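Protein adenylyltransferase (Bartonella henselae str. Houston-1, PDB 5NH2) transfers AMP from ATP to tyrosine or threonine residues of host target proteins through its Fic domain, as a secreted virulence factor. Local coordinates at residues 9-14 with 83-88; 21-26 with 32-37; 62-67 with 72-77. One frame throughout, in Å; residues are numbered along the deposited sequence.

Contact 1 (9-14 with 83-88); sequences HHYVYP and FTFADG
The backbones of Y11 and F85 stay well apart, with 8.7 Å between the Y11 CA and the F85 CA. No hydrogen bond crosses between 9-14 and 83-88. Residues 9-11 form the end of a 3-10 segment, and V12 N donates back to H9 O. Residues 83-84 are a short strand, and F85 to G88 make a type I beta turn closed by G88 N to F85 O at 2.9 Å. The F85 side chain bridges the gap. Its CB points toward the N-terminal segment, and CG lies beside the backbone N (chi1 -74°). The far end of the side chain then meets two groups. CE2 of F85 lies 3.5 Å from the carbonyl O of H10, and CZ of F85 lies 4.0 Å from CD1 of Y11. Y11 CD1 arrives at the edge of the F85 ring, in its plane, and the two side chains run at about a right angle. Strand 83-84 pairs antiparallel with 90-91, and this hairpin with its turn is consistent with the flap of the Fic fold, which borders the active site. F85 and A86 are ATP-binding residues by similarity. Within the hairpin, the F83 ring places its CE2 3.8 Å above the plane of the F85 ring, over the ring centre. K20, which lies outside both segments, ties them together: its NZ bonds H10 O and pairs with the D87 carboxylate in a salt bridge, and the same side chain makes a cation-pi contact with F85. H10 ND1 bonds the carbonyl O of T90 in the hairpin, and the Y11 ring also meets W74 edge-to-face.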
loop_
_atom_site.group_PDB
_atom_site.type_symbol
_atom_site.label_atom_id
_atom_site.label_comp_id
_atom_site.label_asym_id
_atom_site.label_seq_id
_atom_site.Cartn_x
_atom_site.Cartn_y
_atom_site.Cartn_z
ATOM N N HIS A 9 10.976 0.179 -25.524
ATOM C CA HIS A 9 11.215 1.593 -25.745
ATOM C C HIS A 9 9.958 2.319 -26.191
ATOM O O HIS A 9 9.854 3.537 -26.006
ATOM C CB HIS A 9 12.316 1.784 -26.799
ATOM C CG HIS A 9 13.679 1.356 -26.347
ATOM N ND1 HIS A 9 13.906 0.187 -25.653
ATOM C CD2 HIS A 9 14.894 1.935 -26.513
ATOM C CE1 HIS A 9 15.198 0.067 -25.401
ATOM N NE2 HIS A 9 15.820 1.115 -25.912
ATOM N N HIS A 10 9.014 1.616 -26.838
ATOM C CA HIS A 10 7.839 2.300 -27.371
ATOM C C HIS A 10 6.883 2.810 -26.288
ATOM O O HIS A 10 5.934 3.531 -26.628
ATOM C CB HIS A 10 7.094 1.376 -28.349
ATOM C CG HIS A 10 7.775 1.238 -29.682
ATOM N ND1 HIS A 10 7.526 0.190 -30.541
ATOM C CD2 HIS A 10 8.681 2.030 -30.308
ATOM C CE1 HIS A 10 8.252 0.339 -31.633
ATOM N NE2 HIS A 10 8.961 1.446 -31.518
ATOM N N TYR A 11 7.098 2.451 -25.011
ATOM C CA TYR A 11 6.297 3.010 -23.911
ATOM C C TYR A 11 6.627 4.483 -23.578
ATOM O O TYR A 11 5.801 5.161 -22.952
ATOM C CB TYR A 11 6.493 2.167 -22.645
ATOM C CG TYR A 11 5.676 0.885 -22.519
ATOM C CD1 TYR A 11 4.315 0.932 -22.267
ATOM C CD2 TYR A 11 6.295 -0.378 -22.550
ATOM C CE1 TYR A 11 3.548 -0.239 -22.120
ATOM C CE2 TYR A 11 5.529 -1.567 -22.406
ATOM C CZ TYR A 11 4.163 -1.489 -22.174
ATOM O OH TYR A 11 3.394 -2.642 -22.014
ATOM N N VAL A 12 7.810 4.995 -23.964
ATOM C CA VAL A 12 8.269 6.333 -23.598
ATOM C C VAL A 12 8.413 7.231 -24.825
ATOM O O VAL A 12 8.637 6.776 -25.956
ATOM C CB VAL A 12 9.611 6.263 -22.846
ATOM C CG1 VAL A 12 9.478 5.360 -21.601
ATOM C CG2 VAL A 12 10.687 5.746 -23.804
ATOM N N TYR A 13 8.312 8.534 -24.588
ATOM C CA TYR A 13 8.546 9.474 -25.666
ATOM C C TYR A 13 10.008 9.363 -26.118
ATOM O O TYR A 13 10.912 9.310 -25.273
ATOM C CB TYR A 13 8.218 10.909 -25.246
ATOM C CG TYR A 13 6.772 11.141 -24.935
ATOM C CD1 TYR A 13 6.362 11.371 -23.647
ATOM C CD2 TYR A 13 5.813 11.119 -25.932
ATOM C CE1 TYR A 13 5.017 11.596 -23.337
ATOM C CE2 TYR A 13 4.453 11.295 -25.635
ATOM C CZ TYR A 13 4.063 11.555 -24.329
ATOM O OH TYR A 13 2.733 11.732 -24.005
ATOM N N PRO A 14 10.265 9.308 -27.423
ATOM C CA PRO A 14 11.656 9.296 -27.893
ATOM C C PRO A 14 12.487 10.387 -27.236
ATOM O O PRO A 14 12.011 11.505 -27.007
ATOM C CB PRO A 14 11.502 9.524 -29.399
ATOM C CG PRO A 14 10.200 8.868 -29.710
ATOM C CD PRO A 14 9.313 9.092 -28.519
ATOM N N PHE A 83 0.976 -4.072 -26.798
ATOM C CA PHE A 83 -0.019 -3.006 -26.804
ATOM C C PHE A 83 0.306 -2.001 -27.901
ATOM O O PHE A 83 1.439 -1.524 -27.996
ATOM C CB PHE A 83 -0.114 -2.287 -25.435
ATOM C CG PHE A 83 -1.060 -1.089 -25.438
ATOM C CD1 PHE A 83 -2.393 -1.229 -25.074
ATOM C CD2 PHE A 83 -0.624 0.170 -25.834
ATOM C CE1 PHE A 83 -3.271 -0.132 -25.117
ATOM C CE2 PHE A 83 -1.505 1.264 -25.861
ATOM C CZ PHE A 83 -2.816 1.109 -25.512
ATOM N N THR A 84 -0.695 -1.638 -28.688
ATOM C CA THR A 84 -0.504 -0.708 -29.790
ATOM C C THR A 84 -1.129 0.642 -29.459
ATOM O O THR A 84 -2.351 0.751 -29.324
ATOM C CB THR A 84 -1.093 -1.261 -31.084
ATOM O OG1 THR A 84 -0.366 -2.428 -31.465
ATOM C CG2 THR A 84 -0.979 -0.189 -32.217
ATOM N N PHE A 85 -0.286 1.664 -29.367
ATOM C CA PHE A 85 -0.706 3.018 -29.051
ATOM C C PHE A 85 -1.510 3.644 -30.199
ATOM O O PHE A 85 -1.378 3.280 -31.372
ATOM C CB PHE A 85 0.528 3.879 -28.760
ATOM C CG PHE A 85 1.174 3.608 -27.416
ATOM C CD1 PHE A 85 0.841 4.385 -26.300
ATOM C CD2 PHE A 85 2.104 2.580 -27.265
ATOM C CE1 PHE A 85 1.435 4.156 -25.047
ATOM C CE2 PHE A 85 2.695 2.334 -26.019
ATOM C CZ PHE A 85 2.362 3.130 -24.908
ATOM N N ALA A 86 -2.324 4.641 -29.858
ATOM C CA ALA A 86 -3.003 5.390 -30.916
ATOM C C ALA A 86 -2.028 5.995 -31.914
ATOM O O ALA A 86 -2.434 6.278 -33.044
ATOM C CB ALA A 86 -3.882 6.499 -30.332
ATOM N N ASP A 87 -0.747 6.162 -31.554
ATOM C CA ASP A 87 0.240 6.695 -32.505
ATOM C C ASP A 87 0.799 5.657 -33.476
ATOM O O ASP A 87 1.650 6.008 -34.290
ATOM C CB ASP A 87 1.411 7.368 -31.762
ATOM C CG ASP A 87 2.243 6.390 -30.898
ATOM O OD1 ASP A 87 2.274 5.183 -31.168
ATOM O OD2 ASP A 87 2.903 6.846 -29.934
ATOM N N GLY A 88 0.410 4.382 -33.370
ATOM C CA GLY A 88 0.836 3.357 -34.280
ATOM C C GLY A 88 1.906 2.410 -33.753
ATOM O O GLY A 88 2.063 1.317 -34.313
#

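Contact 2 (21-26 with 32-37); sequences NKYGIK and LEKCSH
The hydroxyl oxygen of Y23, OH, is gripped by two groups beyond the contact, D38 OD2 and T71 OG1. D38 is on helix 28-46 and T71 in the loop after helix 57-68, so the hydroxyl is held between the two. Y23 sits in a type I beta turn from N21 to G24, in the loop that leads into helix 28-46. The N21 side chain stiffens the turn. Its OD1 takes I25 N at 3.1 Å, in the carbonyl plane and on a lone pair, and it takes Y23 N more weakly, as in an Asx turn. Its ND2 gives an almost straight bond (176°) to I25 O at 3.0 Å, and it also bonds L19 O. The whole amide is therefore held by backbone groups and cannot readily rotate. Across the contact, Y23 offers one ring face to K34. The lysine CG lies 3.6 Å from the Y23 ring centroid and 11° off the ring normal, a clear CH-pi contact. The K34 torsions explain it: CG is anti to the backbone N, and the chain then bends at chi2 (72°). That bend brings CE to 4.0 Å from Y23 CE1. The ammonium group has a long, weak ion pair with D38 OD1. One turn further along the helix, H37 bonds T43 and M64 of the neighbouring BiaA chain, the antitoxin homologue. The Y23 hydroxyl also lies over the helix backbone, with OH 4.0 Å from C35 CA.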
loop_
_atom_site.group_PDB
_atom_site.type_symbol
_atom_site.label_atom_id
_atom_site.label_comp_id
_atom_site.label_asym_id
_atom_site.label_seq_id
_atom_site.Cartn_x
_atom_site.Cartn_y
_atom_site.Cartn_z
ATOM N N ASN A 21 1.639 9.427 -22.295
ATOM C CA ASN A 21 0.437 9.574 -21.484
ATOM C C ASN A 21 -0.615 10.372 -22.244
ATOM O O ASN A 21 -0.321 11.061 -23.223
ATOM C CB ASN A 21 0.740 10.255 -20.134
ATOM C CG ASN A 21 1.529 11.564 -20.297
ATOM O OD1 ASN A 21 0.956 12.637 -20.507
ATOM N ND2 ASN A 21 2.849 11.462 -20.227
ATOM N N LYS A 22 -1.847 10.307 -21.730
ATOM C CA LYS A 22 -2.982 10.997 -22.334
ATOM C C LYS A 22 -2.932 12.534 -22.220
ATOM O O LYS A 22 -3.672 13.211 -22.947
ATOM C CB LYS A 22 -4.280 10.447 -21.714
ATOM C CG LYS A 22 -4.722 9.059 -22.239
ATOM C CD LYS A 22 -5.867 8.493 -21.387
ATOM C CE LYS A 22 -6.682 7.431 -22.086
ATOM N NZ LYS A 22 -7.605 8.056 -23.082
ATOM N N TYR A 23 -2.105 13.116 -21.331
ATOM C CA TYR A 23 -1.987 14.583 -21.271
ATOM C C TYR A 23 -0.962 15.138 -22.244
ATOM O O TYR A 23 -0.964 16.353 -22.507
ATOM C CB TYR A 23 -1.595 15.050 -19.856
ATOM C CG TYR A 23 -2.098 14.149 -18.728
ATOM C CD1 TYR A 23 -3.463 14.075 -18.442
ATOM C CD2 TYR A 23 -1.224 13.386 -17.950
ATOM C CE1 TYR A 23 -3.947 13.286 -17.445
ATOM C CE2 TYR A 23 -1.725 12.549 -16.930
ATOM C CZ TYR A 23 -3.099 12.523 -16.695
ATOM O OH TYR A 23 -3.669 11.751 -15.727
ATOM N N GLY A 24 -0.074 14.293 -22.781
ATOM C CA GLY A 24 1.043 14.800 -23.569
ATOM C C GLY A 24 2.134 15.511 -22.779
ATOM O O GLY A 24 2.914 16.266 -23.370
ATOM N N ILE A 25 2.248 15.264 -21.472
ATOM C CA ILE A 25 3.345 15.814 -20.679
ATOM C C ILE A 25 4.601 14.979 -20.936
ATOM O O ILE A 25 4.673 13.806 -20.547
ATOM C CB ILE A 25 2.999 15.834 -19.180
ATOM C CG1 ILE A 25 1.638 16.512 -18.942
ATOM C CG2 ILE A 25 4.106 16.560 -18.367
ATOM C CD1 ILE A 25 1.558 17.866 -19.524
ATOM N N LYS A 26 5.616 15.599 -21.558
ATOM C CA LYS A 26 6.934 14.977 -21.665
ATOM C C LYS A 26 7.862 15.328 -20.495
ATOM O O LYS A 26 8.847 14.613 -20.265
ATOM C CB LYS A 26 7.597 15.373 -22.997
ATOM C CG LYS A 26 6.641 15.371 -24.198
ATOM C CD LYS A 26 7.301 15.058 -25.532
ATOM C CE LYS A 26 7.910 16.286 -26.181
ATOM N NZ LYS A 26 8.828 15.909 -27.321
ATOM N N LEU A 32 4.273 13.287 -13.314
ATOM C CA LEU A 32 4.075 12.582 -12.048
ATOM C C LEU A 32 3.015 13.249 -11.181
ATOM O O LEU A 32 2.191 12.565 -10.574
ATOM C CB LEU A 32 5.383 12.498 -11.273
ATOM C CG LEU A 32 6.518 11.618 -11.788
ATOM C CD1 LEU A 32 7.754 11.779 -10.916
ATOM C CD2 LEU A 32 6.083 10.174 -11.831
ATOM N N GLU A 33 3.040 14.583 -11.085
ATOM C CA GLU A 33 2.061 15.302 -10.272
ATOM C C GLU A 33 0.644 15.144 -10.817
ATOM O O GLU A 33 -0.305 14.948 -10.037
ATOM C CB GLU A 33 2.450 16.780 -10.190
ATOM C CG GLU A 33 3.660 17.065 -9.316
ATOM C CD GLU A 33 4.083 18.529 -9.350
ATOM O OE1 GLU A 33 3.638 19.288 -10.234
ATOM O OE2 GLU A 33 4.852 18.936 -8.471
ATOM N N LYS A 34 0.483 15.184 -12.153
ATOM C CA LYS A 34 -0.852 15.067 -12.736
ATOM C C LYS A 34 -1.374 13.625 -12.715
ATOM O O LYS A 34 -2.550 13.391 -12.382
ATOM C CB LYS A 34 -0.860 15.636 -14.163
ATOM C CG LYS A 34 -2.227 15.526 -14.888
ATOM C CD LYS A 34 -3.269 16.516 -14.306
ATOM C CE LYS A 34 -4.680 15.955 -14.501
ATOM N NZ LYS A 34 -5.792 16.900 -14.236
ATOM N N CYS A 35 -0.537 12.642 -13.106
ATOM C CA CYS A 35 -0.907 11.237 -12.902
ATOM C C CYS A 35 -1.230 10.952 -11.421
ATOM O O CYS A 35 -2.209 10.271 -11.110
ATOM C CB CYS A 35 0.206 10.303 -13.404
ATOM S SG CYS A 35 -0.057 8.495 -12.953
ATOM N N SER A 36 -0.446 11.494 -10.494
ATOM C CA SER A 36 -0.747 11.262 -9.082
ATOM C C SER A 36 -2.100 11.830 -8.703
ATOM O O SER A 36 -2.836 11.224 -7.914
ATOM C CB SER A 36 0.320 11.894 -8.197
ATOM O OG SER A 36 1.281 10.913 -7.955
ATOM N N HIS A 37 -2.414 13.008 -9.246
ATOM C CA HIS A 37 -3.632 13.729 -8.901
ATOM C C HIS A 37 -4.860 12.980 -9.392
ATOM O O HIS A 37 -5.828 12.764 -8.625
ATOM C CB HIS A 37 -3.553 15.127 -9.507
ATOM C CG HIS A 37 -4.807 15.928 -9.380
ATOM N ND1 HIS A 37 -4.940 16.949 -8.465
ATOM C CD2 HIS A 37 -5.953 15.910 -10.097
ATOM C CE1 HIS A 37 -6.125 17.512 -8.610
ATOM N NE2 HIS A 37 -6.758 16.901 -9.594
#

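Contact 3 (62-67 with 72-77); sequences HIHQQL and FEWAGY
H64 and G76 form the tight part of this contact. G76 N donates to H64 ND1 at 2.8 Å with an angle of 164°, and the donor lies near the imidazole plane. H64 reaches it because CG is anti to the backbone N (chi1 -173°). The other ring nitrogen, NE2, bonds the backbone O of E155, an ATP-binding residue. Both nitrogens are therefore occupied, consistent with a neutral ring carrying its proton on NE2. Next to them, H64 CE1 meets W74 CZ3 rim to rim at 3.6 Å, with the planes at 26°. The indole itself lies over the F72 ring, its CZ2 3.5 Å above that plane. The F-x-W-A-G sequence is consistent with the loop that precedes the flap in Fic domains. Here it makes two consecutive turns, type I then type II, and sets G76 against the helix, its CA 4.1 Å from the CA of Q65. A glycine, with no side chain, lets the backbones come this near. A75 CB joins this close packing, 3.9 Å from Q65 CA. The looser side is the partly exposed Q65 side chain. Its CG still lies 3.7 Å from A75 O, but the chain bends at chi2 and its amide turns off from the loop.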
loop_
_atom_site.group_PDB
_atom_site.type_symbol
_atom_site.label_atom_id
_atom_site.label_comp_id
_atom_site.label_asym_id
_atom_site.label_seq_id
_atom_site.Cartn_x
_atom_site.Cartn_y
_atom_site.Cartn_z
ATOM N N HIS A 62 -9.166 -4.735 -13.820
ATOM C CA HIS A 62 -10.197 -3.707 -13.647
ATOM C C HIS A 62 -9.740 -2.615 -12.661
ATOM O O HIS A 62 -9.856 -1.417 -12.941
ATOM C CB HIS A 62 -11.506 -4.373 -13.170
ATOM C CG HIS A 62 -12.569 -3.407 -12.720
ATOM N ND1 HIS A 62 -13.419 -2.763 -13.600
ATOM C CD2 HIS A 62 -12.937 -2.995 -11.480
ATOM C CE1 HIS A 62 -14.246 -1.979 -12.925
ATOM N NE2 HIS A 62 -13.969 -2.095 -11.638
ATOM N N ILE A 63 -9.172 -3.007 -11.524
ATOM C CA ILE A 63 -8.588 -2.022 -10.602
ATOM C C ILE A 63 -7.528 -1.136 -11.297
ATOM O O ILE A 63 -7.570 0.104 -11.202
ATOM C CB ILE A 63 -8.000 -2.740 -9.381
ATOM C CG1 ILE A 63 -9.111 -3.286 -8.510
ATOM C CG2 ILE A 63 -7.144 -1.806 -8.606
ATOM C CD1 ILE A 63 -8.528 -4.111 -7.409
ATOM N N HIS A 64 -6.546 -1.767 -11.976
ATOM C CA HIS A 64 -5.503 -0.989 -12.660
ATOM C C HIS A 64 -6.131 -0.062 -13.705
ATOM O O HIS A 64 -5.758 1.119 -13.830
ATOM C CB HIS A 64 -4.470 -1.945 -13.288
ATOM C CG HIS A 64 -3.268 -1.265 -13.883
ATOM N ND1 HIS A 64 -3.259 -0.751 -15.164
ATOM C CD2 HIS A 64 -2.024 -1.037 -13.378
ATOM C CE1 HIS A 64 -2.080 -0.203 -15.407
ATOM N NE2 HIS A 64 -1.304 -0.380 -14.346
ATOM N N GLN A 65 -7.158 -0.564 -14.397
ATOM C CA GLN A 65 -7.842 0.221 -15.407
ATOM C C GLN A 65 -8.560 1.419 -14.790
ATOM O O GLN A 65 -8.594 2.497 -15.389
ATOM C CB GLN A 65 -8.827 -0.647 -16.157
ATOM C CG GLN A 65 -9.352 0.025 -17.426
ATOM C CD GLN A 65 -10.834 -0.202 -17.626
ATOM O OE1 GLN A 65 -11.658 0.205 -16.795
ATOM N NE2 GLN A 65 -11.190 -0.854 -18.727
ATOM N N GLN A 66 -9.147 1.262 -13.606
ATOM C CA GLN A 66 -9.844 2.414 -13.039
ATOM C C GLN A 66 -8.830 3.424 -12.508
ATOM O O GLN A 66 -9.017 4.635 -12.672
ATOM C CB GLN A 66 -10.853 1.983 -11.957
ATOM C CG GLN A 66 -12.035 1.170 -12.563
ATOM C CD GLN A 66 -12.900 1.981 -13.516
ATOM O OE1 GLN A 66 -13.002 1.673 -14.702
ATOM N NE2 GLN A 66 -13.525 3.027 -12.998
ATOM N N LEU A 67 -7.710 2.947 -11.954
ATOM C CA LEU A 67 -6.742 3.898 -11.385
ATOM C C LEU A 67 -6.122 4.774 -12.469
ATOM O O LEU A 67 -5.904 5.969 -12.249
ATOM C CB LEU A 67 -5.629 3.188 -10.565
ATOM C CG LEU A 67 -6.042 2.362 -9.327
ATOM C CD1 LEU A 67 -4.857 1.699 -8.620
ATOM C CD2 LEU A 67 -6.925 3.142 -8.320
ATOM N N PHE A 72 -2.927 6.575 -18.905
ATOM C CA PHE A 72 -2.326 5.689 -19.911
ATOM C C PHE A 72 -3.380 5.058 -20.816
ATOM O O PHE A 72 -4.423 4.590 -20.347
ATOM C CB PHE A 72 -1.506 4.539 -19.258
ATOM C CG PHE A 72 -0.459 5.002 -18.248
ATOM C CD1 PHE A 72 0.585 5.867 -18.622
ATOM C CD2 PHE A 72 -0.518 4.570 -16.945
ATOM C CE1 PHE A 72 1.502 6.291 -17.703
ATOM C CE2 PHE A 72 0.395 4.994 -16.022
ATOM C CZ PHE A 72 1.411 5.842 -16.381
ATOM N N GLU A 73 -3.074 4.988 -22.111
ATOM C CA GLU A 73 -3.897 4.211 -23.034
ATOM C C GLU A 73 -3.960 2.725 -22.637
ATOM O O GLU A 73 -4.974 2.069 -22.864
ATOM C CB GLU A 73 -3.371 4.363 -24.471
ATOM C CG GLU A 73 -3.550 5.756 -25.095
ATOM C CD GLU A 73 -2.899 5.893 -26.479
ATOM O OE1 GLU A 73 -2.145 6.878 -26.672
ATOM O OE2 GLU A 73 -3.136 5.026 -27.365
ATOM N N TRP A 74 -2.913 2.191 -22.014
ATOM C CA TRP A 74 -2.841 0.778 -21.656
ATOM C C TRP A 74 -3.342 0.477 -20.226
ATOM O O TRP A 74 -2.952 -0.548 -19.642
ATOM C CB TRP A 74 -1.425 0.261 -21.869
ATOM C CG TRP A 74 -0.359 1.165 -21.289
ATOM C CD1 TRP A 74 0.308 2.206 -21.949
ATOM C CD2 TRP A 74 0.181 1.114 -19.960
ATOM N NE1 TRP A 74 1.214 2.776 -21.105
ATOM C CE2 TRP A 74 1.171 2.143 -19.878
ATOM C CE3 TRP A 74 -0.059 0.301 -18.841
ATOM C CZ2 TRP A 74 1.919 2.400 -18.694
ATOM C CZ3 TRP A 74 0.706 0.540 -17.643
ATOM C CH2 TRP A 74 1.686 1.585 -17.587
ATOM N N ALA A 75 -4.077 1.398 -19.601
ATOM C CA ALA A 75 -4.636 1.114 -18.280
ATOM C C ALA A 75 -5.339 -0.241 -18.306
ATOM O O ALA A 75 -6.172 -0.502 -19.176
ATOM C CB ALA A 75 -5.627 2.211 -17.865
ATOM N N GLY A 76 -4.959 -1.124 -17.380
ATOM C CA GLY A 76 -5.509 -2.472 -17.363
ATOM C C GLY A 76 -4.869 -3.503 -18.286
ATOM O O GLY A 76 -5.353 -4.636 -18.329
ATOM N N TYR A 77 -3.825 -3.167 -19.047
ATOM C CA TYR A 77 -3.151 -4.166 -19.877
ATOM C C TYR A 77 -1.840 -4.637 -19.228
ATOM O O TYR A 77 -1.088 -3.847 -18.637
ATOM C CB TYR A 77 -2.878 -3.640 -21.300
ATOM C CG TYR A 77 -4.128 -3.378 -22.175
ATOM C CD1 TYR A 77 -5.021 -2.351 -21.857
ATOM C CD2 TYR A 77 -4.372 -4.111 -23.346
ATOM C CE1 TYR A 77 -6.136 -2.084 -22.657
ATOM C CE2 TYR A 77 -5.472 -3.844 -24.139
ATOM C CZ TYR A 77 -6.355 -2.828 -23.781
ATOM O OH TYR A 77 -7.457 -2.551 -24.563
#

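In the fold
All three contacts lie on the same side of the chain's centre, in the Fic part of the protein and away from the C-terminal sheet. Their centres are about 14 to 16 Å apart. Contact 1 joins the N-terminal loop to the hairpin at 83-84, so contacts 2 and 3 both fall within the chain it spans. Contact 2 closes on helix 28-46 before contact 3 opens on helix 57-68. Contact 1 meets contact 2 through a probable hydrogen bond between Y13 OH and N21 N, and contact 3 through one between A86 N and E73 OE2. All three lie near ATP-binding residues, with the bound magnesium ion about 8 Å from the side chains of C35 and H64.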